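Local coordinates for protein Cas13d (uncultured Ruminococcus sp, PDB 6IV9) that binds a CRISPR RNA, takes part in its maturation and cleaves target RNA, both activities depending on its two HEPN domains, at residues K736-V741 and D846-I851; A743-A748 and K905-E910. The protein carries 2 engineered substitutions. All coordinates share one frame; numbering follows the deposited sequence.

Interaction 1: residues K736-V741 and D846-I851. With nucleotides of chain B.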
# COMPACT_ATOMS: atom_id res chain seq x y z
N LYS A 736 7.62 -9.37 -5.10
CA LYS A 736 6.64 -8.56 -4.35
C LYS A 736 6.57 -9.05 -2.91
O LYS A 736 6.59 -8.23 -2.04
CB LYS A 736 5.26 -8.67 -4.98
CG LYS A 736 4.16 -7.95 -4.23
CD LYS A 736 2.80 -8.46 -4.55
CE LYS A 736 2.50 -9.79 -3.91
NZ LYS A 736 1.08 -10.14 -4.02
N ASN A 737 6.54 -10.35 -2.70
CA ASN A 737 6.47 -10.88 -1.31
C ASN A 737 7.70 -10.47 -0.51
O ASN A 737 7.55 -10.16 0.65
CB ASN A 737 6.12 -12.36 -1.27
CG ASN A 737 4.62 -12.53 -1.26
OD1 ASN A 737 4.00 -12.33 -0.24
ND2 ASN A 737 4.05 -12.85 -2.39
N LEU A 738 8.88 -10.53 -1.11
CA LEU A 738 10.13 -10.14 -0.42
C LEU A 738 10.17 -8.63 -0.13
O LEU A 738 10.62 -8.25 0.92
CB LEU A 738 11.32 -10.61 -1.25
CG LEU A 738 11.47 -12.13 -1.28
CD1 LEU A 738 12.58 -12.55 -2.23
CD2 LEU A 738 11.72 -12.66 0.10
N VAL A 739 9.71 -7.82 -1.07
CA VAL A 739 9.65 -6.35 -0.83
C VAL A 739 8.70 -6.10 0.34
O VAL A 739 9.01 -5.29 1.18
CB VAL A 739 9.19 -5.61 -2.10
CG1 VAL A 739 8.85 -4.16 -1.81
CG2 VAL A 739 10.21 -5.72 -3.21
N ASN A 740 7.59 -6.82 0.37
CA ASN A 740 6.56 -6.72 1.44
C ASN A 740 7.13 -7.18 2.78
O ASN A 740 6.84 -6.56 3.76
CB ASN A 740 5.26 -7.41 1.05
CG ASN A 740 4.51 -6.68 -0.05
OD1 ASN A 740 4.84 -5.57 -0.39
ND2 ASN A 740 3.52 -7.33 -0.61
N VAL A 741 7.91 -8.25 2.80
CA VAL A 741 8.55 -8.68 4.07
C VAL A 741 9.51 -7.58 4.51
O VAL A 741 9.53 -7.24 5.66
CB VAL A 741 9.33 -10.00 3.90
CG1 VAL A 741 10.20 -10.27 5.10
CG2 VAL A 741 8.43 -11.17 3.60
N ASP A 846 10.44 -22.80 2.16
CA ASP A 846 9.07 -23.03 2.68
C ASP A 846 8.31 -21.77 3.09
O ASP A 846 7.15 -21.92 3.40
CB ASP A 846 9.05 -24.09 3.77
CG ASP A 846 10.10 -23.85 4.82
OD1 ASP A 846 10.60 -22.74 4.87
OD2 ASP A 846 10.42 -24.79 5.53
N SER A 847 8.96 -20.62 3.14
CA SER A 847 8.23 -19.37 3.44
C SER A 847 8.99 -18.14 2.95
O SER A 847 10.19 -18.19 2.88
CB SER A 847 7.93 -19.26 4.90
OG SER A 847 9.09 -18.94 5.62
N TYR A 848 8.27 -17.05 2.73
CA TYR A 848 8.93 -15.78 2.34
C TYR A 848 9.80 -15.33 3.51
O TYR A 848 10.87 -14.82 3.31
CB TYR A 848 7.89 -14.77 1.89
CG TYR A 848 7.29 -15.11 0.56
CD1 TYR A 848 8.09 -15.19 -0.57
CD2 TYR A 848 5.95 -15.39 0.42
CE1 TYR A 848 7.57 -15.51 -1.80
CE2 TYR A 848 5.41 -15.70 -0.81
CZ TYR A 848 6.22 -15.76 -1.92
OH TYR A 848 5.68 -16.07 -3.12
N PHE A 849 9.30 -15.53 4.72
CA PHE A 849 10.06 -15.12 5.92
C PHE A 849 11.40 -15.86 5.95
O PHE A 849 12.40 -15.22 6.14
CB PHE A 849 9.25 -15.46 7.16
CG PHE A 849 9.89 -15.08 8.47
CD1 PHE A 849 10.76 -15.94 9.11
CD2 PHE A 849 9.61 -13.88 9.09
CE1 PHE A 849 11.33 -15.60 10.32
CE2 PHE A 849 10.19 -13.54 10.30
CZ PHE A 849 11.05 -14.40 10.91
N SER A 850 11.39 -17.17 5.74
CA SER A 850 12.67 -17.92 5.77
C SER A 850 13.58 -17.52 4.61
O SER A 850 14.77 -17.52 4.79
CB SER A 850 12.52 -19.40 5.93
OG SER A 850 11.65 -19.90 4.98
N ILE A 851 13.03 -17.25 3.44
CA ILE A 851 13.91 -16.82 2.32
C ILE A 851 14.55 -15.49 2.68
O ILE A 851 15.72 -15.36 2.55
CB ILE A 851 13.11 -16.68 1.02
CG1 ILE A 851 12.52 -18.01 0.56
CG2 ILE A 851 13.95 -16.02 -0.05
CD1 ILE A 851 11.56 -17.88 -0.57
P A B 37 0.16 -13.51 -1.94
OP1 A B 37 0.93 -14.73 -1.92
OP2 A B 37 0.89 -12.29 -2.45
O5' A B 37 -1.14 -13.74 -2.84
C5' A B 37 -0.95 -13.84 -4.27
C4' A B 37 -2.10 -13.25 -5.05
O4' A B 37 -3.31 -13.95 -4.69
C3' A B 37 -2.35 -11.76 -4.78
O3' A B 37 -2.74 -11.14 -6.01
C2' A B 37 -3.51 -11.76 -3.79
O2' A B 37 -4.34 -10.62 -3.84
C1' A B 37 -4.28 -13.03 -4.19
N9 A B 37 -4.91 -13.66 -3.05
C8 A B 37 -4.30 -14.42 -2.08
N7 A B 37 -5.13 -14.89 -1.19
C5 A B 37 -6.36 -14.35 -1.56
C6 A B 37 -7.64 -14.45 -1.00
N6 A B 37 -7.90 -15.13 0.11
N1 A B 37 -8.65 -13.80 -1.62
C2 A B 37 -8.39 -13.14 -2.74
N3 A B 37 -7.22 -12.96 -3.36
C4 A B 37 -6.24 -13.62 -2.72
P G B 36 -1.67 -8.37 -2.24
OP1 G B 36 -0.37 -8.20 -2.96
OP2 G B 36 -2.93 -8.45 -3.04
O5' G B 36 -1.77 -9.64 -1.33
C5' G B 36 -0.70 -9.95 -0.43
C4' G B 36 -1.09 -11.09 0.48
O4' G B 36 -2.23 -10.71 1.27
C3' G B 36 -1.50 -12.37 -0.24
O3' G B 36 -0.41 -13.24 -0.49
C2' G B 36 -2.48 -13.00 0.72
O2' G B 36 -1.82 -13.67 1.78
C1' G B 36 -3.11 -11.78 1.39
N9 G B 36 -4.37 -11.43 0.77
C8 G B 36 -4.57 -10.79 -0.42
N7 G B 36 -5.84 -10.66 -0.72
C5 G B 36 -6.49 -11.28 0.32
C6 G B 36 -7.87 -11.45 0.55
O6 G B 36 -8.82 -11.08 -0.14
N1 G B 36 -8.11 -12.12 1.75
C2 G B 36 -7.14 -12.56 2.60
N2 G B 36 -7.56 -13.17 3.71
N3 G B 36 -5.84 -12.41 2.40
C4 G B 36 -5.60 -11.77 1.24
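Tyr848 and Ile851 of the first turn of helix 848-861 meet Asn737, Leu738 and Val741 of helix 713-760, and Ser847 starts that turn as its N-cap, its OG accepting from Ser850 N at 2.9 Å with a fairly straight N-H...O angle of 163°. The Asn737 amide lies over one face of the Tyr848 ring, the two planes 5° apart and Asn737 CG 3.3 Å from Tyr848 CE2, while Phe656 meets the same ring edge-to-face. Nearer the backbone, Tyr848 CB touches Val741 CG2 at 4.0 Å. The Phe849 CB points away from helix 713-760, and its ring meets those of Phe913 and His853. Ile851 CG1 is anti to the carbonyl carbon (chi1 -64°), which leaves CG2 to meet Leu738 CD2 at 4.0 Å, the two side chains crossing at about a right angle. Asn737 ND2 donates to Leu733 O and, at 3.2 Å, to A37 OP2 of chain B. Lys736 NZ donates to A37 OP2 at 2.7 Å and G36 OP1 at 2.6 Å, both of chain B. This is helix-helix packing with an amide-aromatic stack, set beside a phosphate-binding site for the guide RNA backbone.

Interaction 2: residues A743-A748 and K905-E910. With nucleotides of chain B.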
# COMPACT_ATOMS: atom_id res chain seq x y z
N ALA A 743 9.37 -4.46 4.05
CA ALA A 743 8.61 -3.29 4.52
C ALA A 743 8.37 -3.37 6.03
O ALA A 743 8.40 -2.36 6.68
CB ALA A 743 7.32 -3.22 3.76
N ARG A 744 8.16 -4.57 6.57
CA ARG A 744 7.91 -4.72 8.03
C ARG A 744 9.13 -4.24 8.81
O ARG A 744 8.96 -3.70 9.87
CB ARG A 744 7.59 -6.18 8.36
CG ARG A 744 6.31 -6.70 7.72
CD ARG A 744 5.13 -6.10 8.44
NE ARG A 744 4.97 -6.68 9.74
CZ ARG A 744 4.60 -7.93 9.96
NH1 ARG A 744 4.16 -8.67 8.98
NH2 ARG A 744 4.66 -8.43 11.17
N TYR A 745 10.31 -4.57 8.31
CA TYR A 745 11.61 -4.19 8.91
C TYR A 745 11.84 -2.68 8.78
O TYR A 745 12.39 -2.07 9.66
CB TYR A 745 12.71 -5.15 8.47
CG TYR A 745 12.39 -6.54 8.92
CD1 TYR A 745 11.62 -7.37 8.14
CD2 TYR A 745 12.77 -6.99 10.17
CE1 TYR A 745 11.26 -8.63 8.57
CE2 TYR A 745 12.43 -8.25 10.61
CZ TYR A 745 11.66 -9.07 9.81
OH TYR A 745 11.30 -10.30 10.25
N VAL A 746 11.42 -2.12 7.66
CA VAL A 746 11.54 -0.66 7.42
C VAL A 746 10.70 0.06 8.48
O VAL A 746 11.16 1.00 9.02
CB VAL A 746 11.09 -0.28 6.00
CG1 VAL A 746 11.05 1.22 5.86
CG2 VAL A 746 11.99 -0.91 4.95
N ILE A 747 9.51 -0.45 8.77
CA ILE A 747 8.65 0.17 9.82
C ILE A 747 9.40 0.07 11.15
O ILE A 747 9.43 1.03 11.88
CB ILE A 747 7.29 -0.54 9.89
CG1 ILE A 747 6.45 -0.30 8.63
CG2 ILE A 747 6.55 -0.17 11.15
CD1 ILE A 747 5.23 -1.16 8.56
N ALA A 748 10.04 -1.07 11.40
CA ALA A 748 10.75 -1.24 12.67
C ALA A 748 11.87 -0.20 12.81
O ALA A 748 12.01 0.37 13.88
CB ALA A 748 11.28 -2.65 12.75
N LYS A 905 8.53 -9.68 18.78
CA LYS A 905 8.11 -11.08 18.61
C LYS A 905 7.58 -11.34 17.20
O LYS A 905 7.96 -12.32 16.61
CB LYS A 905 7.05 -11.43 19.65
CG LYS A 905 7.58 -11.50 21.06
CD LYS A 905 6.67 -12.23 21.99
CE LYS A 905 6.49 -13.68 21.63
NZ LYS A 905 5.51 -14.33 22.51
N ASN A 906 6.77 -10.43 16.67
CA ASN A 906 6.18 -10.65 15.33
C ASN A 906 7.28 -10.71 14.28
O ASN A 906 7.14 -11.47 13.36
CB ASN A 906 5.10 -9.62 15.00
CG ASN A 906 3.85 -9.75 15.83
OD1 ASN A 906 3.72 -10.67 16.62
ND2 ASN A 906 2.94 -8.82 15.66
N LEU A 907 8.31 -9.89 14.42
CA LEU A 907 9.40 -9.81 13.42
C LEU A 907 10.46 -10.91 13.64
O LEU A 907 11.26 -11.07 12.77
CB LEU A 907 10.05 -8.43 13.52
CG LEU A 907 9.19 -7.25 13.08
CD1 LEU A 907 10.00 -5.97 13.00
CD2 LEU A 907 8.51 -7.52 11.76
N SER A 908 10.45 -11.58 14.79
CA SER A 908 11.48 -12.59 15.14
C SER A 908 10.98 -14.03 15.03
O SER A 908 11.79 -14.89 14.85
CB SER A 908 12.02 -12.35 16.52
OG SER A 908 12.60 -11.09 16.64
N ILE A 909 9.68 -14.25 15.17
CA ILE A 909 9.12 -15.62 15.16
C ILE A 909 8.28 -15.82 13.91
O ILE A 909 7.25 -15.22 13.80
CB ILE A 909 8.32 -15.82 16.46
CG1 ILE A 909 9.22 -15.51 17.65
CG2 ILE A 909 7.73 -17.21 16.52
CD1 ILE A 909 8.50 -15.35 18.93
N GLU A 910 8.67 -16.78 13.08
CA GLU A 910 8.05 -16.98 11.76
C GLU A 910 6.54 -17.20 11.90
O GLU A 910 5.81 -16.65 11.11
CB GLU A 910 8.75 -18.15 11.07
CG GLU A 910 8.14 -18.58 9.76
CD GLU A 910 9.03 -19.54 8.99
OE1 GLU A 910 10.08 -19.96 9.51
OE2 GLU A 910 8.68 -19.86 7.87
P A B 27 4.29 -2.52 13.51
OP1 A B 27 5.71 -2.70 13.07
OP2 A B 27 3.96 -1.30 14.24
O5' A B 27 3.23 -2.46 12.35
C5' A B 27 3.31 -3.49 11.34
C4' A B 27 2.25 -3.27 10.33
O4' A B 27 2.36 -4.25 9.30
C3' A B 27 0.83 -3.43 10.86
O3' A B 27 0.19 -2.17 10.98
C2' A B 27 0.11 -4.24 9.77
O2' A B 27 -1.10 -3.63 9.35
C1' A B 27 1.15 -4.29 8.64
N9 A B 27 1.09 -5.49 7.83
C8 A B 27 1.00 -5.49 6.46
N7 A B 27 0.86 -6.68 5.94
C5 A B 27 0.89 -7.53 7.04
C6 A B 27 0.82 -8.93 7.16
N6 A B 27 0.68 -9.75 6.12
N1 A B 27 0.85 -9.46 8.41
C2 A B 27 1.00 -8.63 9.45
N3 A B 27 1.14 -7.31 9.45
C4 A B 27 1.06 -6.81 8.21
P A B 2 -1.45 -16.85 21.75
OP1 A B 2 -1.10 -17.89 22.70
OP2 A B 2 -2.74 -16.19 21.85
O5' A B 2 -0.39 -15.68 21.83
C5' A B 2 0.99 -15.92 21.96
C4' A B 2 1.76 -14.79 21.35
O4' A B 2 1.18 -14.37 20.10
C3' A B 2 1.74 -13.54 22.20
O3' A B 2 2.63 -13.75 23.26
C2' A B 2 2.09 -12.48 21.18
O2' A B 2 3.44 -12.48 20.87
C1' A B 2 1.28 -12.97 19.98
N9 A B 2 -0.06 -12.40 19.91
C8 A B 2 -1.26 -13.04 19.94
N7 A B 2 -2.29 -12.24 19.86
C5 A B 2 -1.73 -10.98 19.76
C6 A B 2 -2.29 -9.70 19.63
N6 A B 2 -3.60 -9.47 19.60
N1 A B 2 -1.45 -8.65 19.56
C2 A B 2 -0.13 -8.89 19.60
N3 A B 2 0.51 -10.04 19.71
C4 A B 2 -0.35 -11.06 19.79
P A B 26 2.09 -0.31 17.89
OP1 A B 26 3.46 0.24 17.91
OP2 A B 26 0.96 0.30 17.17
O5' A B 26 2.18 -1.78 17.26
C5' A B 26 3.30 -2.63 17.47
C4' A B 26 3.11 -3.92 16.72
O4' A B 26 1.94 -4.57 17.27
C3' A B 26 2.76 -3.86 15.23
O3' A B 26 3.93 -3.80 14.39
C2' A B 26 2.00 -5.18 15.00
O2' A B 26 2.79 -6.20 14.34
C1' A B 26 1.60 -5.62 16.42
N9 A B 26 0.16 -5.87 16.55
C8 A B 26 -0.85 -4.94 16.58
N7 A B 26 -2.05 -5.46 16.56
C5 A B 26 -1.81 -6.83 16.57
C6 A B 26 -2.67 -7.93 16.53
N6 A B 26 -4.00 -7.84 16.57
N1 A B 26 -2.11 -9.16 16.45
C2 A B 26 -0.78 -9.26 16.45
N3 A B 26 0.13 -8.28 16.42
C4 A B 26 -0.45 -7.09 16.56
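Part of the CRISPR RNA-binding surface is built where Arg744, Tyr745 and Ala748 of helix 713-760 pack against Asn906 and Leu907 of segment 905-910. Leu907 is the apolar centre. Its CD2 lies over one face of the Tyr745 ring, 4.3 Å from the centroid and offset toward the rim, a CH-pi contact; its CD1 reaches Ala748 CB at 3.6 Å. The two side chains of Tyr745 and Leu907 run past each other in opposite directions, and Tyr745 OH donates to Leu907 O at 2.6 Å, in the carbonyl plane and on a lone pair (C=O...O angle 132°). The same hydroxyl is also hydrogen-bonded to His853. In Arg744 the bends at chi2 (-74°) and chi3 (-72°) turn the guanidinium along the helix direction and lay it nearly flat over one face of the A27 base of chain B, offset toward C2 and N3; Arg744 NH1 is 3.2 Å from A27 C2. Phe913 holds the group from the protein side, by its carbonyl O to NH1 and by a cation-pi contact. Replacing Arg744 with an alanine would probably leave the A27 base without its stacked guanidinium and Phe913 without both the donor to its O and the cation-pi partner. Asn906 CB approaches the guanidinium edge. Asn906 ND2 donates to A26 O2' of chain B at 2.9 Å. The same Asn906 ND2 reaches A26 N3 of chain B at 3.0 Å. Lys905 NZ adds a bond to A2 O3' of chain B at 3.0 Å. The Leu907 packing thus lies behind an RNA-binding site that combines an arginine stacked on a base, an asparagine on the N3 and O2' side of A26 and a lysine at the A2 ribose.

Coming from the N terminus, helix 713-760 supplies both first segments, 736-741 and then 743-748, one after the other, about two turns apart. The chain next passes through 846-851, where interaction 1 closes a mostly helical loop of 104 residues, and reaches 905-910, where interaction 2 closes one of 156. Because the segments alternate, the loops cross rather than nest. Their centres lie about 12 Å apart, and they touch directly: Ser847 OG is 2.5 Å from Glu910 OE2, a probable hydrogen bond, and Phe849 CE2 packs against Tyr745 OH at 3.4 Å. The start of helix 848-861 is thereby joined to Glu910 and to Tyr745 of a long helix that contacts A37, G36 and A27 of chain B.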